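Glycoside Hydrolase (Bacteroides uniformis, PDB 5T99) probably hydrolyses beta-galactosidic linkages in agarose-derived oligosaccharides as a family 2 glycoside hydrolase, and binds the galactose-like inhibitor galacto-isofagomine in its active-site pocket. Local coordinates at residues M21-S29 / D279-D287; D100-M111 / I168-K179. All blocks are in the same frame, centred on the assembly; numbering follows the deposited sequence.

Interaction 1 of 2, residues M21-S29 / D279-D287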
loop_
_atom_site.group_PDB
_atom_site.type_symbol
_atom_site.label_atom_id
_atom_site.label_comp_id
_atom_site.label_asym_id
_atom_site.label_seq_id
_atom_site.Cartn_x
_atom_site.Cartn_y
_atom_site.Cartn_z
ATOM N N MET A 21 -10.047 -19.755 -26.562
ATOM C CA MET A 21 -8.746 -20.147 -27.183
ATOM C C MET A 21 -7.556 -19.650 -26.339
ATOM O O MET A 21 -7.629 -18.598 -25.694
ATOM C CB MET A 21 -8.682 -19.630 -28.634
ATOM C CG MET A 21 -7.483 -20.085 -29.461
ATOM S SD MET A 21 -7.106 -21.856 -29.494
ATOM C CE MET A 21 -5.585 -21.868 -30.444
ATOM N N ALA A 22 -6.478 -20.437 -26.336
ATOM C CA ALA A 22 -5.259 -20.154 -25.555
ATOM C C ALA A 22 -4.406 -19.004 -26.132
ATOM O O ALA A 22 -3.705 -18.303 -25.388
ATOM C CB ALA A 22 -4.420 -21.419 -25.440
ATOM N N SER A 23 -4.451 -18.838 -27.456
ATOM C CA SER A 23 -3.742 -17.756 -28.164
ATOM C C SER A 23 -4.209 -16.310 -27.860
ATOM O O SER A 23 -3.409 -15.383 -27.988
ATOM C CB SER A 23 -3.751 -18.016 -29.686
ATOM O OG SER A 23 -5.061 -18.042 -30.223
ATOM N N VAL A 24 -5.476 -16.125 -27.469
ATOM C CA VAL A 24 -6.033 -14.782 -27.139
ATOM C C VAL A 24 -6.101 -14.452 -25.622
ATOM O O VAL A 24 -6.150 -13.272 -25.247
ATOM C CB VAL A 24 -7.424 -14.537 -27.810
ATOM C CG1 VAL A 24 -7.309 -14.651 -29.327
ATOM C CG2 VAL A 24 -8.515 -15.474 -27.282
ATOM N N THR A 25 -6.084 -15.484 -24.771
ATOM C CA THR A 25 -6.274 -15.347 -23.315
ATOM C C THR A 25 -4.937 -15.206 -22.555
ATOM O O THR A 25 -4.071 -16.093 -22.629
ATOM C CB THR A 25 -7.081 -16.551 -22.765
ATOM O OG1 THR A 25 -8.344 -16.623 -23.444
ATOM C CG2 THR A 25 -7.328 -16.431 -21.270
ATOM N N ASP A 26 -4.796 -14.086 -21.831
ATOM C CA ASP A 26 -3.606 -13.763 -21.032
ATOM C C ASP A 26 -3.880 -13.892 -19.516
ATOM O O ASP A 26 -3.802 -12.911 -18.753
ATOM C CB ASP A 26 -3.103 -12.350 -21.389
ATOM C CG ASP A 26 -1.793 -11.978 -20.671
ATOM O OD1 ASP A 26 -0.972 -12.880 -20.372
ATOM O OD2 ASP A 26 -1.588 -10.773 -20.402
ATOM N N GLY A 27 -4.204 -15.115 -19.092
ATOM C CA GLY A 27 -4.329 -15.451 -17.668
ATOM C C GLY A 27 -5.627 -15.008 -17.015
ATOM O O GLY A 27 -5.853 -13.810 -16.835
ATOM N N ILE A 28 -6.470 -15.974 -16.642
ATOM C CA ILE A 28 -7.763 -15.684 -15.990
ATOM C C ILE A 28 -7.755 -16.072 -14.524
ATOM O O ILE A 28 -6.948 -16.888 -14.089
ATOM C CB ILE A 28 -8.958 -16.368 -16.704
ATOM C CG1 ILE A 28 -8.933 -17.903 -16.534
ATOM C CG2 ILE A 28 -8.965 -15.983 -18.181
ATOM C CD1 ILE A 28 -10.155 -18.597 -17.091
ATOM N N SER A 29 -8.689 -15.494 -13.784
ATOM C CA SER A 29 -8.800 -15.709 -12.350
ATOM C C SER A 29 -9.147 -17.154 -12.014
ATOM O O SER A 29 -10.079 -17.716 -12.578
ATOM C CB SER A 29 -9.866 -14.797 -11.748
ATOM O OG SER A 29 -10.041 -15.073 -10.363
ATOM N N ASP A 279 -0.181 -18.343 -37.924
ATOM C CA ASP A 279 -0.994 -18.665 -36.750
ATOM C C ASP A 279 -0.564 -17.875 -35.520
ATOM O O ASP A 279 0.604 -17.893 -35.166
ATOM C CB ASP A 279 -0.890 -20.163 -36.413
ATOM C CG ASP A 279 -1.232 -21.067 -37.588
ATOM O OD1 ASP A 279 -2.265 -20.836 -38.230
ATOM O OD2 ASP A 279 -0.462 -22.017 -37.858
ATOM N N LEU A 280 -1.516 -17.215 -34.867
ATOM C CA LEU A 280 -1.314 -16.630 -33.545
ATOM C C LEU A 280 -1.143 -17.742 -32.513
ATOM O O LEU A 280 -1.972 -18.649 -32.457
ATOM C CB LEU A 280 -2.543 -15.796 -33.165
ATOM C CG LEU A 280 -2.546 -15.045 -31.822
ATOM C CD1 LEU A 280 -1.509 -13.939 -31.791
ATOM C CD2 LEU A 280 -3.922 -14.451 -31.564
ATOM N N THR A 281 -0.086 -17.681 -31.704
ATOM C CA THR A 281 0.110 -18.637 -30.612
ATOM C C THR A 281 -0.116 -18.074 -29.211
ATOM O O THR A 281 -0.410 -18.839 -28.290
ATOM C CB THR A 281 1.514 -19.249 -30.637
ATOM O OG1 THR A 281 2.490 -18.264 -30.260
ATOM C CG2 THR A 281 1.823 -19.793 -32.020
ATOM N N ASP A 282 0.038 -16.765 -29.029
ATOM C CA ASP A 282 -0.055 -16.159 -27.702
ATOM C C ASP A 282 -0.304 -14.656 -27.762
ATOM O O ASP A 282 0.084 -13.990 -28.728
ATOM C CB ASP A 282 1.237 -16.428 -26.924
ATOM C CG ASP A 282 1.091 -16.167 -25.436
ATOM O OD1 ASP A 282 -0.052 -16.184 -24.918
ATOM O OD2 ASP A 282 2.128 -15.932 -24.792
ATOM N N THR A 283 -0.975 -14.153 -26.727
ATOM C CA THR A 283 -1.257 -12.735 -26.563
ATOM C C THR A 283 -0.924 -12.402 -25.131
ATOM O O THR A 283 -1.354 -13.108 -24.227
ATOM C CB THR A 283 -2.734 -12.397 -26.835
ATOM O OG1 THR A 283 -3.077 -12.740 -28.186
ATOM C CG2 THR A 283 -3.003 -10.906 -26.631
ATOM N N TYR A 284 -0.180 -11.316 -24.925
ATOM C CA TYR A 284 0.365 -10.967 -23.613
ATOM C C TYR A 284 0.347 -9.455 -23.443
ATOM O O TYR A 284 0.935 -8.729 -24.252
ATOM C CB TYR A 284 1.797 -11.481 -23.521
ATOM C CG TYR A 284 2.467 -11.395 -22.164
ATOM C CD1 TYR A 284 2.454 -12.488 -21.284
ATOM C CD2 TYR A 284 3.145 -10.248 -21.771
ATOM C CE1 TYR A 284 3.098 -12.432 -20.055
ATOM C CE2 TYR A 284 3.790 -10.184 -20.542
ATOM C CZ TYR A 284 3.764 -11.279 -19.688
ATOM O OH TYR A 284 4.397 -11.214 -18.468
ATOM N N PHE A 285 -0.319 -8.996 -22.389
ATOM C CA PHE A 285 -0.502 -7.582 -22.128
ATOM C C PHE A 285 0.460 -7.085 -21.041
ATOM O O PHE A 285 0.763 -7.815 -20.093
ATOM C CB PHE A 285 -1.950 -7.317 -21.722
ATOM C CG PHE A 285 -2.936 -7.478 -22.848
ATOM C CD1 PHE A 285 -3.206 -6.409 -23.721
ATOM C CD2 PHE A 285 -3.609 -8.681 -23.037
ATOM C CE1 PHE A 285 -4.126 -6.538 -24.751
ATOM C CE2 PHE A 285 -4.532 -8.819 -24.072
ATOM C CZ PHE A 285 -4.786 -7.749 -24.933
ATOM N N THR A 286 0.940 -5.850 -21.211
ATOM C CA THR A 286 1.779 -5.165 -20.225
ATOM C C THR A 286 1.342 -3.693 -20.132
ATOM O O THR A 286 1.270 -2.990 -21.141
ATOM C CB THR A 286 3.281 -5.203 -20.602
ATOM O OG1 THR A 286 3.718 -6.551 -20.822
ATOM C CG2 THR A 286 4.142 -4.572 -19.492
ATOM N N ASP A 287 1.055 -3.226 -18.922
ATOM C CA ASP A 287 0.759 -1.813 -18.716
ATOM C C ASP A 287 2.071 -1.099 -18.491
ATOM O O ASP A 287 2.978 -1.655 -17.856
ATOM C CB ASP A 287 -0.180 -1.621 -17.532
ATOM C CG ASP A 287 -1.606 -2.050 -17.843
ATOM O OD1 ASP A 287 -2.098 -1.783 -18.964
ATOM O OD2 ASP A 287 -2.247 -2.640 -16.961
HETATM O O HOH W 1 -0.734 -19.120 -25.756
HETATM O O HOH W 2 0.646 -10.442 -18.940
#

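Interaction 2 of 2, residues D100-M111 / I168-K179. With EDO (1,2-ethanediol), chain M.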
loop_
_atom_site.group_PDB
_atom_site.type_symbol
_atom_site.label_atom_id
_atom_site.label_comp_id
_atom_site.label_asym_id
_atom_site.label_seq_id
_atom_site.Cartn_x
_atom_site.Cartn_y
_atom_site.Cartn_z
ATOM N N ASP A 100 -3.396 -30.684 -24.552
ATOM C CA ASP A 100 -2.117 -30.380 -25.238
ATOM C C ASP A 100 -1.597 -28.938 -25.077
ATOM O O ASP A 100 -0.670 -28.531 -25.784
ATOM C CB ASP A 100 -2.174 -30.779 -26.733
ATOM C CG ASP A 100 -2.341 -32.289 -26.932
ATOM O OD1 ASP A 100 -1.524 -33.054 -26.364
ATOM O OD2 ASP A 100 -3.277 -32.700 -27.659
ATOM N N LYS A 101 -2.173 -28.203 -24.120
ATOM C CA LYS A 101 -1.759 -26.852 -23.775
ATOM C C LYS A 101 -0.778 -26.898 -22.625
ATOM O O LYS A 101 -0.741 -27.870 -21.870
ATOM C CB LYS A 101 -2.970 -26.008 -23.356
ATOM C CG LYS A 101 -3.721 -25.277 -24.463
ATOM C CD LYS A 101 -3.599 -25.904 -25.843
ATOM C CE LYS A 101 -4.583 -25.290 -26.819
ATOM N NZ LYS A 101 -4.241 -25.731 -28.198
ATOM N N ILE A 102 0.008 -25.832 -22.495
ATOM C CA ILE A 102 0.816 -25.606 -21.297
ATOM C C ILE A 102 -0.113 -24.951 -20.290
ATOM O O ILE A 102 -0.797 -23.987 -20.610
ATOM C CB ILE A 102 2.026 -24.688 -21.550
ATOM C CG1 ILE A 102 2.890 -25.195 -22.722
ATOM C CG2 ILE A 102 2.859 -24.542 -20.281
ATOM C CD1 ILE A 102 3.504 -26.565 -22.537
ATOM N N VAL A 103 -0.149 -25.493 -19.081
ATOM C CA VAL A 103 -1.071 -25.029 -18.050
ATOM C C VAL A 103 -0.264 -24.730 -16.800
ATOM O O VAL A 103 0.492 -25.577 -16.348
ATOM C CB VAL A 103 -2.153 -26.080 -17.751
ATOM C CG1 VAL A 103 -3.146 -25.553 -16.708
ATOM C CG2 VAL A 103 -2.875 -26.463 -19.042
ATOM N N ARG A 104 -0.406 -23.511 -16.278
ATOM C CA ARG A 104 0.303 -23.055 -15.076
ATOM C C ARG A 104 -0.673 -22.349 -14.138
ATOM O O ARG A 104 -1.670 -21.780 -14.596
ATOM C CB ARG A 104 1.422 -22.089 -15.451
ATOM C CG ARG A 104 2.502 -22.669 -16.367
ATOM C CD ARG A 104 3.371 -21.561 -16.958
ATOM N NE ARG A 104 2.662 -20.781 -17.989
ATOM C CZ ARG A 104 2.845 -19.481 -18.271
ATOM N NH1 ARG A 104 3.720 -18.729 -17.599
ATOM N NH2 ARG A 104 2.120 -18.915 -19.247
ATOM N N ILE A 105 -0.393 -22.408 -12.836
ATOM C CA ILE A 105 -1.155 -21.666 -11.849
ATOM C C ILE A 105 -0.207 -20.682 -11.174
ATOM O O ILE A 105 0.809 -21.082 -10.598
ATOM C CB ILE A 105 -1.809 -22.554 -10.770
ATOM C CG1 ILE A 105 -2.542 -23.745 -11.392
ATOM C CG2 ILE A 105 -2.767 -21.735 -9.908
ATOM C CD1 ILE A 105 -3.706 -23.388 -12.279
ATOM N N GLY A 106 -0.550 -19.403 -11.263
ATOM C CA GLY A 106 0.250 -18.347 -10.693
ATOM C C GLY A 106 -0.380 -17.918 -9.385
ATOM O O GLY A 106 -1.580 -17.625 -9.338
ATOM N N PHE A 107 0.433 -17.896 -8.328
ATOM C CA PHE A 107 0.048 -17.354 -7.036
ATOM C C PHE A 107 0.805 -16.040 -6.822
ATOM O O PHE A 107 2.034 -16.046 -6.718
ATOM C CB PHE A 107 0.405 -18.355 -5.915
ATOM C CG PHE A 107 -0.304 -19.684 -6.020
ATOM C CD1 PHE A 107 -1.467 -19.927 -5.300
ATOM C CD2 PHE A 107 0.197 -20.694 -6.815
ATOM C CE1 PHE A 107 -2.122 -21.154 -5.387
ATOM C CE2 PHE A 107 -0.449 -21.918 -6.906
ATOM C CZ PHE A 107 -1.609 -22.151 -6.184
ATOM N N ASP A 108 0.085 -14.922 -6.763
ATOM C CA ASP A 108 0.696 -13.628 -6.412
ATOM C C ASP A 108 1.220 -13.548 -4.969
ATOM O O ASP A 108 2.089 -12.717 -4.651
ATOM C CB ASP A 108 -0.301 -12.482 -6.622
ATOM C CG ASP A 108 -0.665 -12.268 -8.078
ATOM O OD1 ASP A 108 0.083 -12.727 -8.981
ATOM O OD2 ASP A 108 -1.722 -11.634 -8.308
ATOM N N GLY A 109 0.668 -14.373 -4.082
ATOM C CA GLY A 109 1.073 -14.339 -2.690
ATOM C C GLY A 109 0.335 -15.365 -1.866
ATOM O O GLY A 109 -0.888 -15.528 -1.997
ATOM N N ALA A 110 1.094 -16.064 -1.032
ATOM C CA ALA A 110 0.552 -17.004 -0.080
ATOM C C ALA A 110 1.397 -16.937 1.193
ATOM O O ALA A 110 2.588 -17.231 1.170
ATOM C CB ALA A 110 0.556 -18.395 -0.673
ATOM N N MET A 111 0.754 -16.553 2.295
ATOM C CA MET A 111 1.417 -16.204 3.546
ATOM C C MET A 111 1.200 -17.295 4.598
ATOM O O MET A 111 0.058 -17.511 5.016
ATOM C CB MET A 111 0.838 -14.878 4.046
ATOM C CG MET A 111 1.578 -14.251 5.213
ATOM S SD MET A 111 3.220 -13.641 4.779
ATOM C CE MET A 111 2.781 -12.194 3.798
ATOM N N ILE A 168 -3.939 -17.615 1.442
ATOM C CA ILE A 168 -3.709 -17.234 0.056
ATOM C C ILE A 168 -4.372 -15.872 -0.082
ATOM O O ILE A 168 -5.501 -15.753 -0.562
ATOM C CB ILE A 168 -4.258 -18.276 -0.946
ATOM C CG1 ILE A 168 -3.693 -19.674 -0.615
ATOM C CG2 ILE A 168 -3.892 -17.863 -2.366
ATOM C CD1 ILE A 168 -4.233 -20.803 -1.475
ATOM N N TYR A 169 -3.637 -14.860 0.385
ATOM C CA TYR A 169 -4.114 -13.487 0.570
ATOM C C TYR A 169 -4.032 -12.605 -0.688
ATOM O O TYR A 169 -4.476 -11.439 -0.668
ATOM C CB TYR A 169 -3.345 -12.821 1.725
ATOM C CG TYR A 169 -1.919 -12.382 1.399
ATOM C CD1 TYR A 169 -1.585 -11.030 1.292
ATOM C CD2 TYR A 169 -0.898 -13.320 1.202
ATOM C CE1 TYR A 169 -0.284 -10.631 0.982
ATOM C CE2 TYR A 169 0.389 -12.936 0.899
ATOM C CZ TYR A 169 0.698 -11.597 0.781
ATOM O OH TYR A 169 1.990 -11.232 0.470
ATOM N N ARG A 170 -3.442 -13.133 -1.763
ATOM C CA ARG A 170 -3.383 -12.429 -3.054
ATOM C C ARG A 170 -3.985 -13.303 -4.136
ATOM O O ARG A 170 -4.211 -14.499 -3.923
ATOM C CB ARG A 170 -1.941 -12.067 -3.424
ATOM C CG ARG A 170 -1.283 -11.046 -2.502
ATOM C CD ARG A 170 0.032 -10.568 -3.086
ATOM N NE ARG A 170 0.704 -9.595 -2.218
ATOM C CZ ARG A 170 2.018 -9.368 -2.194
ATOM N NH1 ARG A 170 2.858 -10.061 -2.973
ATOM N NH2 ARG A 170 2.512 -8.463 -1.348
ATOM N N ASN A 171 -4.227 -12.707 -5.302
ATOM C CA ASN A 171 -4.946 -13.394 -6.370
ATOM C C ASN A 171 -4.179 -14.607 -6.896
ATOM O O ASN A 171 -2.953 -14.713 -6.746
ATOM C CB ASN A 171 -5.254 -12.443 -7.528
ATOM C CG ASN A 171 -6.150 -11.285 -7.131
ATOM O OD1 ASN A 171 -5.799 -10.121 -7.346
ATOM N ND2 ASN A 171 -7.303 -11.585 -6.559
ATOM N N VAL A 172 -4.936 -15.517 -7.502
ATOM C CA VAL A 172 -4.410 -16.731 -8.108
ATOM C C VAL A 172 -4.858 -16.729 -9.563
ATOM O O VAL A 172 -5.980 -16.316 -9.857
ATOM C CB VAL A 172 -4.922 -17.984 -7.362
ATOM C CG1 VAL A 172 -4.348 -19.256 -7.971
ATOM C CG2 VAL A 172 -4.545 -17.908 -5.884
ATOM N N TRP A 173 -3.992 -17.185 -10.464
ATOM C CA TRP A 173 -4.234 -17.079 -11.908
ATOM C C TRP A 173 -4.047 -18.418 -12.627
ATOM O O TRP A 173 -3.100 -19.143 -12.351
ATOM C CB TRP A 173 -3.309 -16.025 -12.523
ATOM C CG TRP A 173 -3.467 -14.704 -11.871
ATOM C CD1 TRP A 173 -2.722 -14.210 -10.847
ATOM C CD2 TRP A 173 -4.472 -13.723 -12.147
ATOM N NE1 TRP A 173 -3.182 -12.977 -10.481
ATOM C CE2 TRP A 173 -4.259 -12.650 -11.261
ATOM C CE3 TRP A 173 -5.533 -13.647 -13.059
ATOM C CZ2 TRP A 173 -5.057 -11.502 -11.262
ATOM C CZ3 TRP A 173 -6.339 -12.507 -13.060
ATOM C CH2 TRP A 173 -6.086 -11.444 -12.169
ATOM N N LEU A 174 -4.969 -18.728 -13.532
ATOM C CA LEU A 174 -4.840 -19.856 -14.440
ATOM C C LEU A 174 -4.323 -19.341 -15.780
ATOM O O LEU A 174 -4.879 -18.400 -16.333
ATOM C CB LEU A 174 -6.203 -20.536 -14.627
ATOM C CG LEU A 174 -6.325 -21.617 -15.709
ATOM C CD1 LEU A 174 -5.570 -22.868 -15.294
ATOM C CD2 LEU A 174 -7.799 -21.905 -15.984
ATOM N N ARG A 175 -3.272 -19.972 -16.297
ATOM C CA ARG A 175 -2.655 -19.585 -17.568
ATOM C C ARG A 175 -2.631 -20.801 -18.476
ATOM O O ARG A 175 -1.977 -21.806 -18.168
ATOM C CB ARG A 175 -1.241 -19.043 -17.336
ATOM C CG ARG A 175 -1.238 -17.642 -16.734
ATOM C CD ARG A 175 0.015 -17.326 -15.928
ATOM N NE ARG A 175 -0.198 -16.193 -15.021
ATOM C CZ ARG A 175 0.613 -15.841 -14.015
ATOM N NH1 ARG A 175 1.746 -16.517 -13.757
ATOM N NH2 ARG A 175 0.288 -14.789 -13.255
ATOM N N VAL A 176 -3.374 -20.720 -19.577
ATOM C CA VAL A 176 -3.455 -21.789 -20.545
ATOM C C VAL A 176 -2.817 -21.244 -21.810
ATOM O O VAL A 176 -3.333 -20.297 -22.404
ATOM C CB VAL A 176 -4.918 -22.201 -20.795
ATOM C CG1 VAL A 176 -5.015 -23.236 -21.919
ATOM C CG2 VAL A 176 -5.528 -22.751 -19.514
ATOM N N ASP A 177 -1.690 -21.829 -22.208
ATOM C CA ASP A 177 -0.954 -21.380 -23.384
ATOM C C ASP A 177 -0.763 -22.490 -24.420
ATOM O O ASP A 177 -0.799 -23.669 -24.082
ATOM C CB ASP A 177 0.410 -20.833 -22.955
ATOM C CG ASP A 177 0.308 -19.472 -22.299
ATOM O OD1 ASP A 177 0.522 -18.465 -22.993
ATOM O OD2 ASP A 177 -0.001 -19.407 -21.092
ATOM N N ASN A 178 -0.562 -22.094 -25.679
ATOM C CA ASN A 178 -0.020 -22.989 -26.705
ATOM C C ASN A 178 1.460 -23.185 -26.418
ATOM O O ASN A 178 2.020 -22.507 -25.561
ATOM C CB ASN A 178 -0.226 -22.416 -28.110
ATOM C CG ASN A 178 -1.692 -22.251 -28.455
ATOM O OD1 ASN A 178 -2.449 -23.222 -28.455
ATOM N ND2 ASN A 178 -2.112 -21.023 -28.717
ATOM N N LYS A 179 2.096 -24.110 -27.131
ATOM C CA LYS A 179 3.472 -24.498 -26.816
ATOM C C LYS A 179 4.573 -23.500 -27.260
ATOM O O LYS A 179 5.759 -23.696 -26.924
ATOM C CB LYS A 179 3.745 -25.902 -27.340
ATOM C CG LYS A 179 2.958 -26.954 -26.577
ATOM C CD LYS A 179 3.252 -28.356 -27.080
ATOM C CE LYS A 179 2.339 -29.380 -26.420
ATOM N NZ LYS A 179 2.895 -30.757 -26.516
HETATM C C1 EDO M . -3.080 -31.616 -20.937
HETATM O O1 EDO M . -3.333 -32.306 -22.169
HETATM C C2 EDO M . -1.613 -31.230 -20.771
HETATM O O2 EDO M . -1.051 -30.672 -21.970
HETATM O O HOH W 3 0.559 -21.542 -19.593
HETATM O O HOH W 4 -2.838 -10.242 -6.300
HETATM O O HOH W 5 1.080 -15.126 -10.468
HETATM O O HOH W 6 -1.820 -16.133 -4.459
#

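Interaction 1 of 2, residues M21-S29 / D279-D287
The N-terminal arm of the modelled chain lies along an outermost strand of the next domain here, with Ser23, Val24 and Asp26 of 21-29 laid against residues 280-285. Thr283 points toward the start of the arm and donates OG1 to the carbonyl O of Ser23 at 2.7 Å, the hydroxyl lying in the carbonyl plane. Its OG1 is anti to its own carbonyl carbon (chi1 -61°), the rotation that turns the hydroxyl to the arm. Beside this bond the CB of Ser23 rests 3.9 Å from CG of Leu280, and Val24, poorly ordered, crosses Leu280 at about a right angle.

The strand lies at the rim of the four-stranded antiparallel sheet of strands 230-240, 215-224, 268-276 and 279-288, in the immunoglobulin-like beta-sandwich of family 2 enzymes; the arm adds no regular ladder, and one backbone carbonyl and one carboxylate of the arm meet the edge instead. Asp26 supplies the carboxylate: its OD2 takes the backbone N-H of Phe285 at 3.0 Å in a nearly straight bond (173°), although the N-H comes from above the carboxylate plane. The same oxygen meets the Phe285 ring at its edge, in plane. A water also donates to OD2, at 2.7 Å, and to the O of Phe285, while sitting over the centre of one face of the Tyr284 ring. With an alanine in place of Asp26, the amide of Phe285 would probably lose its acceptor and the bridging water one of its two holds. Behind the strand, Tyr284 packs on Ile182 and Val187 of strand 180-194.

Interaction 2 of 2, residues D100-M111 / I168-K179
Two central neighbours of the four-stranded sheet in the sugar-binding domain, a jelly-roll-like fold of the family, pair here as an antiparallel ladder running from Ile102 with Asp177 to Phe107 with Val172. Regular backbone bonds join Ile102, Arg104 and Gly106 to Asp177, Arg175 and Trp173, and Asp108 N to Asn171 O prolongs the pairing past the strand ends.

One face is apolar. CG2 of Ile105 touches CG1 of Val172 at 3.5 Å, and its CD1 meets CD1 of Leu174 at 3.6 Å. CG1 of Val172 also makes a CH-pi contact over the Phe107 ring, 4.2 Å from the centroid and displaced toward the rim; Phe133 stacks with that ring.

The face bearing Arg104, Arg175 and Asp177 carries the charges, among Ile102, Gly106 and Trp173. A bend in the Arg104 chain (chi3 -73°) brings NH2 to OD2 of Asp177, a 2.9 Å salt bridge in the guanidinium plane but out of the carboxylate plane, while NE donates to a water. CB of Arg175 covers one face of this guanidinium. Its own guanidinium lies over CA of Gly106, NH1 3.9 Å away, where any CB would collide with it. Further on, Trp173 NE1 points in its ring plane at OD2 of Asp108, 2.9 Å away and nearly straight (166°). Arg170 reaches back so that NH1 meets the O of Asp108 at 3.2 Å, and also Tyr130 O.

Glu134 makes salt bridges to both Arg104 and Arg175, so with Asp177 its carboxylate probably balances the positive charge gathered on this face and holds the two guanidinium groups in place.

In the fold
From the N terminus the chain first forms the arm 21-29, whose end is strand 28-29. Residues 100-111 and 168-179 then meet in interaction 2, closing a loop of 56 residues; only much later does segment 279-287, on strand 279-288, return to the arm, so interaction 1 closes a loop of 249 residues with interaction 2 nested inside it. Their centres are about 13 Å apart and they touch directly: Ile28 pairs through its backbone with Leu174, setting strand 28-29 beside 172-177, and Asn178 reaches the carbonyl of Thr281. The arm thus bridges the sugar-binding domain's sheet and the sheet of the following domain.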